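Local coordinates for protein endonuclease V (Streptomyces avermitilis, PDB 3GOC) that probably cleaves double-stranded DNA at the second phosphodiester bond 3' to a deoxyinosine, using magnesium, in the repair of deaminated bases, at residues 16-21 against 86-91; 33-38 against 197-202; 53-58 against 75-80; 112-117 against 141-146. All blocks are in the same frame, centred on the assembly; numbering follows the deposited sequence.

Contact 1 (16-21 against 86-91); sequences EARAVQ and PGLLAF
Gln-21 reaches from its helix to the loop at Gly-87 and can be followed atom by atom. CB points to the loop, and chi1 of -62° sets CG anti to the carbonyl carbon, which brings CG to the edge of the Phe-91 ring, 3.6 Å from CE1. The chain then runs on extended. CD lies 3.5 Å from Leu-88 CD2, and at the tip both amide atoms work. NE2 donates to Gly-87 O at 3.1 Å, nearly straight (161°), in the carbonyl plane and 13° out of the amide plane of Gln-21, while OE1 accepts from a water that also donates to Gly-87 O. His-120 bonds this carbonyl, so three donors grip it. Glycine suits position 87 because its positive phi would press a CB against the preceding carbonyl. One helical turn back, Ala-17 is small enough for its CB to sit over the centre of the ring face, 3.9 Å from the Phe-91 centroid in a CH-pi contact, and to touch Leu-88 CD2. Val-20 meets the ring edge at CZ. The contact is helix-on-loop packing, joining helix 14-24 to the loop after strand 70-79 and Tyr-84, a predicted DNA-contacting residue.

Contact 2 (33-38 against 197-202); sequences PGPPPG and CAHTLA
Pro-37 sets its CB over one face of the His-199 imidazole: the atom stands 4.1 Å from the ring centroid, only 15° from the normal, a CH-pi contact displaced toward the rim. The motif is a polyproline-II-like run, Pro-35 to Pro-37, packed on helix 193-202 of this RNase H-like domain. Prolines suit it because their rings fix phi and stiffen the loop before strand 41-49, and because they bring flat, apolar surfaces without backbone N-H groups to satisfy. Gly-34, with its positive phi, lets the chain turn into the run.

Helix periodicity supplies the rest of the seat. Ala-198 and Ala-202, one turn apart, offer methyls small enough for the loop to lie close: CB of Ala-202 is 3.9 Å from Pro-37 CB, and CB of Ala-198 is 4.0 Å from Pro-37 CG. Pro-37 is therefore held by the imidazole and by two methyls at once. Around the contact, Thr-200 packs on the central sheet, whereas Pro-36 touches Arg-190 of the second subunit and Pro-37 touches Gly-135 of that subunit, so the proline run also lies at the dimer interface.

The polar element is carried by His-199 alone. Its CG is anti to the carbonyl carbon, which swings the ring out beside the prolines, and CE1 comes to 3.5 Å from Pro-37 CA. NE2 donates in the plane of its own ring to Pro-35 O at 2.7 Å, approaching from above the carbonyl plane, 49° out of it.

Contact 3 (53-58 against 75-80); sequences RDVVVA and TAVGEV
The carboxylate of Asp-54 has Val-80 over one face, where CB of Val-80 approaches OD2 at 3.2 Å. On that same side a water donates to OD1 and to Val-80 O, tying the acid to the backbone. Val-80 N reaches Asp-54 O at 3.0 Å from above the carbonyl plane, and farther along Val-56 with Gly-78 and Ala-58 with Ala-76 each exchange two N-H...O bonds, among them Gly-78 N to Val-56 O at 2.8 Å. The carbonyls of Gly-78 and Ala-76 also take CA-H...O contacts from Val-55 and Val-57. Beta-branched valine favours extended backbone and fills the layers beside it. Val-57 and Val-77 share a face and touch CG2 to CG2 at 3.9 Å, with Val-57 lying on helix 211-228. Val-55, with CG1 anti to its N at chi1 179°, presses that methyl diagonally on Val-77 CG1, an unusually tight 3.3 Å. On the reverse side Val-56, Ala-58 and Ala-76 face helix 94-102, the two alanines, with Gly-78 beside them, keeping that side low. This is an antiparallel beta hairpin, strands 55-64 and 70-79, flanking strand 41-49, which brings magnesium-binding Asp-46 into the RNase H-like sheet.

Contact 4 (112-117 against 141-146); sequences VCDGYG and VAKNPF
Ala-142 and Tyr-116 supply the main apolar contact: the Ala-142 methyl rests over one face of the ring, nearer the rim, with CB 3.4 Å from CE2. The small alanine suits so close a fit. Deeper in, Val-112 CG1 meets Val-141 CG2 at 3.9 Å, filling the layer beneath the strands.

Among the backbone bonds, Val-141 N gives a straight one to Cys-113 O at 2.9 Å, and Gly-115 N a weak one to Val-141 O. They join neighbouring parallel strands of a beta-alpha-beta unit, 110-114 and 138-142, connected through helix 126-134 in the RNase H-like core. The side-chain bonds lie beyond the strand ends. Tyr-116 OH donates to Asn-144 O at 2.6 Å from above the carbonyl plane, and accepts from a water. Asn-144 OD1 takes the N-H of Phe-146 in an Asx turn, which shapes the loop round the hydroxyl.

The remaining interactions involve the metal and water. Asp-114 coordinates magnesium together with Asp-46. Its OD2 accepts from a water at 2.7 Å, and that water accepts from Lys-143 N. Lys-143 crosses the carboxylate with CE 3.9 Å from Asp-114 OD1, while NZ remains 4.6 Å from OD2, too far for a salt bridge.

All four contacts are partly buried. Contact 4 lies deepest, about 6 Å between its centre and that of the chain, and contacts 1, 2 and 3 lie 15 to 17 Å out. Contacts 3 and 4 belong to the same sheet, one an antiparallel hairpin near one side, the other a parallel pair at its heart. Only the latter supplies a metal ligand; it mixes strand bonds, ring packing, side-chain bonds and two waters, whereas contact 3 is chiefly backbone bonds and valine packing. Contacts 1 and 2 each fasten a loop to a helix with one side-chain-to-carbonyl bond, on opposite sides of the chain's centre. Contact 2 joins contact 4 through Thr-200 and Val-141, and alone reaches the second subunit.

Contact 1 (16-21 against 86-91)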
loop_
_atom_site.group_PDB
_atom_site.type_symbol
_atom_site.label_atom_id
_atom_site.label_comp_id
_atom_site.label_asym_id
_atom_site.label_seq_id
_atom_site.Cartn_x
_atom_site.Cartn_y
_atom_site.Cartn_z
ATOM N N GLU A 16 6.167 34.713 17.106
ATOM C CA GLU A 16 6.684 34.710 15.738
ATOM C C GLU A 16 6.525 33.335 15.105
ATOM O O GLU A 16 6.148 33.219 13.937
ATOM C CB GLU A 16 8.165 35.102 15.715
ATOM C CG GLU A 16 8.457 36.473 16.304
ATOM C CD GLU A 16 9.926 36.848 16.259
ATOM O OE1 GLU A 16 10.789 35.946 16.177
ATOM O OE2 GLU A 16 10.229 38.058 16.323
ATOM N N ALA A 17 6.810 32.292 15.877
ATOM C CA ALA A 17 6.701 30.933 15.362
ATOM C C ALA A 17 5.258 30.589 15.004
ATOM O O ALA A 17 4.998 30.023 13.942
ATOM C CB ALA A 17 7.256 29.929 16.383
ATOM N N ARG A 18 4.320 30.916 15.891
ATOM C CA ARG A 18 2.919 30.636 15.606
ATOM C C ARG A 18 2.475 31.422 14.375
ATOM O O ARG A 18 1.683 30.931 13.569
ATOM C CB ARG A 18 2.029 31.000 16.797
ATOM C CG ARG A 18 2.216 30.099 18.008
ATOM C CD ARG A 18 1.049 30.253 18.972
ATOM N NE ARG A 18 0.901 31.633 19.428
ATOM C CZ ARG A 18 1.525 32.142 20.484
ATOM N NH1 ARG A 18 1.340 33.410 20.815
ATOM N NH2 ARG A 18 2.318 31.379 21.222
ATOM N N ALA A 19 2.992 32.638 14.227
ATOM C CA ALA A 19 2.645 33.470 13.080
ATOM C C ALA A 19 3.129 32.805 11.794
ATOM O O ALA A 19 2.441 32.849 10.775
ATOM C CB ALA A 19 3.264 34.859 13.229
ATOM N N VAL A 20 4.308 32.189 11.842
ATOM C CA VAL A 20 4.850 31.504 10.670
ATOM C C VAL A 20 3.940 30.329 10.330
ATOM O O VAL A 20 3.622 30.095 9.165
ATOM C CB VAL A 20 6.298 30.987 10.918
ATOM C CG1 VAL A 20 6.746 30.095 9.760
ATOM C CG2 VAL A 20 7.257 32.163 11.066
ATOM N N GLN A 21 3.507 29.593 11.349
ATOM C CA GLN A 21 2.625 28.452 11.117
ATOM C C GLN A 21 1.317 28.873 10.461
ATOM O O GLN A 21 0.875 28.246 9.502
ATOM C CB GLN A 21 2.315 27.734 12.433
ATOM C CG GLN A 21 3.532 27.158 13.136
ATOM C CD GLN A 21 3.154 26.387 14.383
ATOM O OE1 GLN A 21 2.373 26.867 15.201
ATOM N NE2 GLN A 21 3.721 25.195 14.548
ATOM N N PRO A 86 6.016 22.781 23.212
ATOM C CA PRO A 86 5.035 21.894 22.583
ATOM C C PRO A 86 4.177 22.671 21.590
ATOM O O PRO A 86 3.702 23.766 21.891
ATOM C CB PRO A 86 4.238 21.378 23.772
ATOM C CG PRO A 86 5.306 21.270 24.834
ATOM C CD PRO A 86 6.051 22.581 24.673
ATOM N N GLY A 87 3.990 22.099 20.404
ATOM C CA GLY A 87 3.205 22.762 19.378
ATOM C C GLY A 87 4.088 23.497 18.387
ATOM O O GLY A 87 3.649 23.848 17.290
ATOM N N LEU A 88 5.340 23.727 18.772
ATOM C CA LEU A 88 6.307 24.421 17.916
ATOM C C LEU A 88 7.602 23.626 17.814
ATOM O O LEU A 88 8.654 24.183 17.503
ATOM C CB LEU A 88 6.619 25.804 18.492
ATOM C CG LEU A 88 5.445 26.766 18.687
ATOM C CD1 LEU A 88 5.928 27.999 19.436
ATOM C CD2 LEU A 88 4.851 27.166 17.342
ATOM N N LEU A 89 7.521 22.325 18.063
ATOM C CA LEU A 89 8.698 21.470 18.039
ATOM C C LEU A 89 9.434 21.402 16.705
ATOM O O LEU A 89 10.648 21.193 16.675
ATOM C CB LEU A 89 8.317 20.062 18.496
ATOM C CG LEU A 89 7.792 19.965 19.932
ATOM C CD1 LEU A 89 7.556 18.507 20.276
ATOM C CD2 LEU A 89 8.789 20.584 20.895
ATOM N N ALA A 90 8.713 21.585 15.605
ATOM C CA ALA A 90 9.339 21.530 14.289
ATOM C C ALA A 90 10.357 22.645 14.085
ATOM O O ALA A 90 11.301 22.497 13.304
ATOM C CB ALA A 90 8.283 21.600 13.199
ATOM N N PHE A 91 10.168 23.766 14.771
ATOM C CA PHE A 91 11.105 24.868 14.609
ATOM C C PHE A 91 12.502 24.564 15.129
ATOM O O PHE A 91 13.444 25.313 14.867
ATOM C CB PHE A 91 10.560 26.143 15.251
ATOM C CG PHE A 91 9.410 26.737 14.494
ATOM C CD1 PHE A 91 8.100 26.339 14.761
ATOM C CD2 PHE A 91 9.639 27.662 13.476
ATOM C CE1 PHE A 91 7.032 26.849 14.018
ATOM C CE2 PHE A 91 8.585 28.178 12.727
ATOM C CZ PHE A 91 7.275 27.773 12.999
HETATM O O HOH W 1 1.415 25.958 17.602
#

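Contact 2 (33-38 against 197-202)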
loop_
_atom_site.group_PDB
_atom_site.type_symbol
_atom_site.label_atom_id
_atom_site.label_comp_id
_atom_site.label_asym_id
_atom_site.label_seq_id
_atom_site.Cartn_x
_atom_site.Cartn_y
_atom_site.Cartn_z
ATOM N N PRO A 33 -4.399 13.917 -4.636
ATOM C CA PRO A 33 -4.281 12.528 -4.178
ATOM C C PRO A 33 -2.857 12.101 -3.849
ATOM O O PRO A 33 -2.604 11.512 -2.794
ATOM C CB PRO A 33 -4.881 11.739 -5.334
ATOM C CG PRO A 33 -5.979 12.674 -5.799
ATOM C CD PRO A 33 -5.248 13.998 -5.837
ATOM N N GLY A 34 -1.928 12.401 -4.749
ATOM C CA GLY A 34 -0.545 12.035 -4.518
ATOM C C GLY A 34 -0.109 10.847 -5.349
ATOM O O GLY A 34 -0.916 10.242 -6.054
ATOM N N PRO A 35 1.178 10.484 -5.276
ATOM C CA PRO A 35 1.705 9.352 -6.038
ATOM C C PRO A 35 1.226 8.010 -5.489
ATOM O O PRO A 35 0.900 7.886 -4.310
ATOM C CB PRO A 35 3.213 9.529 -5.903
ATOM C CG PRO A 35 3.343 10.060 -4.501
ATOM C CD PRO A 35 2.220 11.080 -4.421
ATOM N N PRO A 36 1.157 6.986 -6.349
ATOM C CA PRO A 36 0.711 5.673 -5.886
ATOM C C PRO A 36 1.835 4.939 -5.166
ATOM O O PRO A 36 3.012 5.264 -5.325
ATOM C CB PRO A 36 0.313 4.974 -7.181
ATOM C CG PRO A 36 1.297 5.530 -8.155
ATOM C CD PRO A 36 1.306 7.004 -7.815
ATOM N N PRO A 37 1.486 3.950 -4.339
ATOM C CA PRO A 37 2.532 3.213 -3.634
ATOM C C PRO A 37 3.174 2.198 -4.575
ATOM O O PRO A 37 2.635 1.903 -5.643
ATOM C CB PRO A 37 1.764 2.539 -2.500
ATOM C CG PRO A 37 0.450 2.248 -3.135
ATOM C CD PRO A 37 0.150 3.542 -3.876
ATOM N N GLY A 38 4.335 1.683 -4.187
ATOM C CA GLY A 38 5.004 0.677 -4.993
ATOM C C GLY A 38 5.730 1.125 -6.247
ATOM O O GLY A 38 6.142 0.285 -7.045
ATOM N N CYS A 197 -2.531 6.270 3.679
ATOM C CA CYS A 197 -2.716 4.940 4.243
ATOM C C CYS A 197 -2.110 3.876 3.338
ATOM O O CYS A 197 -1.468 2.937 3.814
ATOM C CB CYS A 197 -4.199 4.648 4.443
ATOM S SG CYS A 197 -4.904 5.519 5.843
ATOM N N ALA A 198 -2.315 4.019 2.029
ATOM C CA ALA A 198 -1.781 3.065 1.068
ATOM C C ALA A 198 -0.262 3.008 1.154
ATOM O O ALA A 198 0.327 1.930 1.131
ATOM C CB ALA A 198 -2.218 3.445 -0.347
ATOM N N HIS A 199 0.383 4.164 1.264
ATOM C CA HIS A 199 1.840 4.178 1.362
ATOM C C HIS A 199 2.296 3.553 2.671
ATOM O O HIS A 199 3.269 2.799 2.712
ATOM C CB HIS A 199 2.370 5.609 1.247
ATOM C CG HIS A 199 2.535 6.070 -0.169
ATOM N ND1 HIS A 199 3.614 5.705 -0.945
ATOM C CD2 HIS A 199 1.730 6.809 -0.966
ATOM C CE1 HIS A 199 3.464 6.199 -2.164
ATOM N NE2 HIS A 199 2.328 6.873 -2.201
ATOM N N THR A 200 1.589 3.864 3.752
ATOM C CA THR A 200 1.954 3.321 5.051
ATOM C C THR A 200 1.843 1.794 5.042
ATOM O O THR A 200 2.723 1.102 5.567
ATOM C CB THR A 200 1.070 3.941 6.162
ATOM O OG1 THR A 200 1.218 5.368 6.134
ATOM C CG2 THR A 200 1.498 3.451 7.536
ATOM N N LEU A 201 0.775 1.261 4.448
ATOM C CA LEU A 201 0.618 -0.197 4.384
ATOM C C LEU A 201 1.725 -0.803 3.523
ATOM O O LEU A 201 2.295 -1.837 3.869
ATOM C CB LEU A 201 -0.745 -0.581 3.799
ATOM C CG LEU A 201 -1.980 -0.290 4.658
ATOM C CD1 LEU A 201 -3.231 -0.696 3.888
ATOM C CD2 LEU A 201 -1.892 -1.058 5.982
ATOM N N ALA A 202 2.037 -0.154 2.404
ATOM C CA ALA A 202 3.073 -0.663 1.516
ATOM C C ALA A 202 4.447 -0.658 2.182
ATOM O O ALA A 202 5.344 -1.392 1.767
ATOM C CB ALA A 202 3.103 0.148 0.223
#

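Contact 3 (53-58 against 75-80)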
loop_
_atom_site.group_PDB
_atom_site.type_symbol
_atom_site.label_atom_id
_atom_site.label_comp_id
_atom_site.label_asym_id
_atom_site.label_seq_id
_atom_site.Cartn_x
_atom_site.Cartn_y
_atom_site.Cartn_z
ATOM N N ARG A 53 24.701 18.434 24.307
ATOM C CA ARG A 53 24.924 19.678 23.582
ATOM C C ARG A 53 23.683 20.017 22.768
ATOM O O ARG A 53 22.908 19.129 22.412
ATOM C CB ARG A 53 26.172 19.578 22.699
ATOM C CG ARG A 53 26.280 18.341 21.843
ATOM C CD ARG A 53 27.738 17.890 21.800
ATOM N NE ARG A 53 28.050 17.088 20.621
ATOM C CZ ARG A 53 28.264 17.593 19.411
ATOM N NH1 ARG A 53 28.203 18.904 19.215
ATOM N NH2 ARG A 53 28.543 16.789 18.395
ATOM N N ASP A 54 23.494 21.303 22.491
ATOM C CA ASP A 54 22.324 21.778 21.755
ATOM C C ASP A 54 22.419 21.468 20.267
ATOM O O ASP A 54 22.386 22.370 19.429
ATOM C CB ASP A 54 22.162 23.289 21.961
ATOM C CG ASP A 54 20.708 23.723 22.004
ATOM O OD1 ASP A 54 20.447 24.946 21.961
ATOM O OD2 ASP A 54 19.824 22.846 22.093
ATOM N N VAL A 55 22.524 20.184 19.945
ATOM C CA VAL A 55 22.634 19.762 18.558
ATOM C C VAL A 55 21.572 18.724 18.199
ATOM O O VAL A 55 21.117 17.962 19.053
ATOM C CB VAL A 55 24.041 19.176 18.282
ATOM C CG1 VAL A 55 24.147 18.719 16.841
ATOM C CG2 VAL A 55 25.102 20.227 18.583
ATOM N N VAL A 56 21.167 18.722 16.934
ATOM C CA VAL A 56 20.186 17.772 16.440
ATOM C C VAL A 56 20.732 17.185 15.145
ATOM O O VAL A 56 21.366 17.884 14.355
ATOM C CB VAL A 56 18.791 18.447 16.212
ATOM C CG1 VAL A 56 18.912 19.626 15.255
ATOM C CG2 VAL A 56 17.792 17.417 15.693
ATOM N N VAL A 57 20.525 15.888 14.956
ATOM C CA VAL A 57 21.006 15.213 13.758
ATOM C C VAL A 57 19.828 14.650 12.987
ATOM O O VAL A 57 18.987 13.947 13.546
ATOM C CB VAL A 57 21.974 14.064 14.115
ATOM C CG1 VAL A 57 22.301 13.254 12.867
ATOM C CG2 VAL A 57 23.254 14.639 14.713
ATOM N N ALA A 58 19.767 14.975 11.703
ATOM C CA ALA A 58 18.686 14.502 10.854
ATOM C C ALA A 58 19.194 13.490 9.848
ATOM O O ALA A 58 20.349 13.547 9.421
ATOM C CB ALA A 58 18.053 15.668 10.122
ATOM N N THR A 75 22.799 12.448 6.017
ATOM C CA THR A 75 22.543 12.982 7.346
ATOM C C THR A 75 23.104 14.393 7.420
ATOM O O THR A 75 23.892 14.812 6.569
ATOM C CB THR A 75 23.206 12.133 8.461
ATOM O OG1 THR A 75 24.623 12.087 8.254
ATOM C CG2 THR A 75 22.641 10.727 8.476
ATOM N N ALA A 76 22.679 15.126 8.439
ATOM C CA ALA A 76 23.149 16.485 8.652
ATOM C C ALA A 76 23.142 16.753 10.149
ATOM O O ALA A 76 22.310 16.217 10.880
ATOM C CB ALA A 76 22.242 17.478 7.939
ATOM N N VAL A 77 24.088 17.568 10.597
ATOM C CA VAL A 77 24.198 17.928 12.002
ATOM C C VAL A 77 23.864 19.407 12.097
ATOM O O VAL A 77 24.382 20.205 11.318
ATOM C CB VAL A 77 25.627 17.702 12.523
ATOM C CG1 VAL A 77 25.729 18.164 13.961
ATOM C CG2 VAL A 77 25.992 16.225 12.413
ATOM N N GLY A 78 22.995 19.779 13.030
ATOM C CA GLY A 78 22.643 21.181 13.145
ATOM C C GLY A 78 22.479 21.698 14.559
ATOM O O GLY A 78 22.384 20.927 15.511
ATOM N N GLU A 79 22.472 23.019 14.691
ATOM C CA GLU A 79 22.266 23.659 15.980
ATOM C C GLU A 79 20.756 23.664 16.203
ATOM O O GLU A 79 19.999 24.013 15.296
ATOM C CB GLU A 79 22.769 25.104 15.945
ATOM C CG GLU A 79 24.280 25.253 15.869
ATOM C CD GLU A 79 24.699 26.698 15.662
ATOM O OE1 GLU A 79 24.028 27.591 16.221
ATOM O OE2 GLU A 79 25.705 26.941 14.960
ATOM N N VAL A 80 20.312 23.260 17.391
ATOM C CA VAL A 80 18.883 23.274 17.679
ATOM C C VAL A 80 18.454 24.725 17.482
ATOM O O VAL A 80 18.993 25.642 18.106
ATOM C CB VAL A 80 18.605 22.783 19.106
ATOM C CG1 VAL A 80 17.135 22.979 19.451
ATOM C CG2 VAL A 80 18.978 21.312 19.206
HETATM O O HOH W 2 21.249 26.282 19.564
#

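Contact 4 (112-117 against 141-146)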
loop_
_atom_site.group_PDB
_atom_site.type_symbol
_atom_site.label_atom_id
_atom_site.label_comp_id
_atom_site.label_asym_id
_atom_site.label_seq_id
_atom_site.Cartn_x
_atom_site.Cartn_y
_atom_site.Cartn_z
ATOM N N VAL A 112 8.103 10.539 4.177
ATOM C CA VAL A 112 7.340 9.996 5.293
ATOM C C VAL A 112 8.045 10.404 6.585
ATOM O O VAL A 112 9.162 9.966 6.859
ATOM C CB VAL A 112 7.260 8.449 5.213
ATOM C CG1 VAL A 112 6.414 7.903 6.358
ATOM C CG2 VAL A 112 6.670 8.032 3.862
ATOM N N CYS A 113 7.393 11.260 7.369
ATOM C CA CYS A 113 7.960 11.728 8.633
ATOM C C CYS A 113 7.495 10.883 9.803
ATOM O O CYS A 113 6.365 10.396 9.823
ATOM C CB CYS A 113 7.546 13.179 8.895
ATOM S SG CYS A 113 8.081 14.354 7.649
ATOM N N ASP A 114 8.386 10.689 10.771
ATOM C CA ASP A 114 8.040 9.950 11.979
ATOM C C ASP A 114 7.439 11.038 12.860
ATOM O O ASP A 114 8.130 11.659 13.670
ATOM C CB ASP A 114 9.288 9.380 12.647
ATOM C CG ASP A 114 8.977 8.671 13.951
ATOM O OD1 ASP A 114 9.889 8.527 14.799
ATOM O OD2 ASP A 114 7.821 8.247 14.143
ATOM N N GLY A 115 6.145 11.267 12.687
ATOM C CA GLY A 115 5.479 12.315 13.428
ATOM C C GLY A 115 4.131 12.637 12.826
ATOM O O GLY A 115 3.446 11.745 12.323
ATOM N N TYR A 116 3.762 13.915 12.855
ATOM C CA TYR A 116 2.456 14.346 12.367
ATOM C C TYR A 116 2.457 15.476 11.337
ATOM O O TYR A 116 3.410 16.251 11.229
ATOM C CB TYR A 116 1.586 14.792 13.553
ATOM C CG TYR A 116 1.649 13.890 14.776
ATOM C CD1 TYR A 116 2.708 13.978 15.677
ATOM C CD2 TYR A 116 0.664 12.939 15.016
ATOM C CE1 TYR A 116 2.790 13.136 16.786
ATOM C CE2 TYR A 116 0.732 12.091 16.122
ATOM C CZ TYR A 116 1.797 12.192 16.999
ATOM O OH TYR A 116 1.879 11.336 18.072
ATOM N N GLY A 117 1.364 15.547 10.583
ATOM C CA GLY A 117 1.181 16.593 9.593
ATOM C C GLY A 117 0.040 17.482 10.074
ATOM O O GLY A 117 0.220 18.293 10.981
ATOM N N VAL A 141 3.578 9.545 9.941
ATOM C CA VAL A 141 3.154 8.283 10.523
ATOM C C VAL A 141 3.757 8.314 11.915
ATOM O O VAL A 141 4.976 8.412 12.072
ATOM C CB VAL A 141 3.680 7.047 9.765
ATOM C CG1 VAL A 141 3.199 5.783 10.477
ATOM C CG2 VAL A 141 3.174 7.051 8.325
ATOM N N ALA A 142 2.896 8.257 12.925
ATOM C CA ALA A 142 3.335 8.325 14.319
ATOM C C ALA A 142 3.029 7.064 15.107
ATOM O O ALA A 142 2.061 6.363 14.821
ATOM C CB ALA A 142 2.693 9.527 14.994
ATOM N N LYS A 143 3.862 6.794 16.111
ATOM C CA LYS A 143 3.738 5.604 16.957
ATOM C C LYS A 143 2.675 5.722 18.044
ATOM O O LYS A 143 2.175 4.709 18.523
ATOM C CB LYS A 143 5.081 5.284 17.630
ATOM C CG LYS A 143 6.255 5.145 16.688
ATOM C CD LYS A 143 7.560 5.138 17.468
ATOM C CE LYS A 143 8.774 5.225 16.564
ATOM N NZ LYS A 143 8.923 4.017 15.726
ATOM N N ASN A 144 2.346 6.948 18.445
ATOM C CA ASN A 144 1.334 7.162 19.477
ATOM C C ASN A 144 0.344 8.208 18.977
ATOM O O ASN A 144 0.660 8.986 18.080
ATOM C CB ASN A 144 1.978 7.592 20.805
ATOM C CG ASN A 144 2.560 8.986 20.761
ATOM O OD1 ASN A 144 1.845 9.970 20.565
ATOM N ND2 ASN A 144 3.865 9.081 20.960
ATOM N N PRO A 145 -0.869 8.245 19.555
ATOM C CA PRO A 145 -1.914 9.191 19.153
ATOM C C PRO A 145 -1.842 10.601 19.720
ATOM O O PRO A 145 -2.738 11.404 19.473
ATOM C CB PRO A 145 -3.182 8.474 19.586
ATOM C CG PRO A 145 -2.757 7.870 20.887
ATOM C CD PRO A 145 -1.381 7.304 20.571
ATOM N N PHE A 146 -0.778 10.911 20.455
ATOM C CA PHE A 146 -0.650 12.232 21.056
ATOM C C PHE A 146 -1.897 12.437 21.919
ATOM O O PHE A 146 -2.261 11.563 22.704
ATOM C CB PHE A 146 -0.579 13.314 19.973
ATOM C CG PHE A 146 -0.197 14.673 20.496
ATOM C CD1 PHE A 146 -0.837 15.817 20.028
ATOM C CD2 PHE A 146 0.808 14.807 21.451
ATOM C CE1 PHE A 146 -0.485 17.081 20.508
ATOM C CE2 PHE A 146 1.170 16.066 21.937
ATOM C CZ PHE A 146 0.522 17.204 21.464
HETATM O O HOH W 3 6.155 8.464 16.305
HETATM O O HOH W 4 4.243 9.590 18.074
#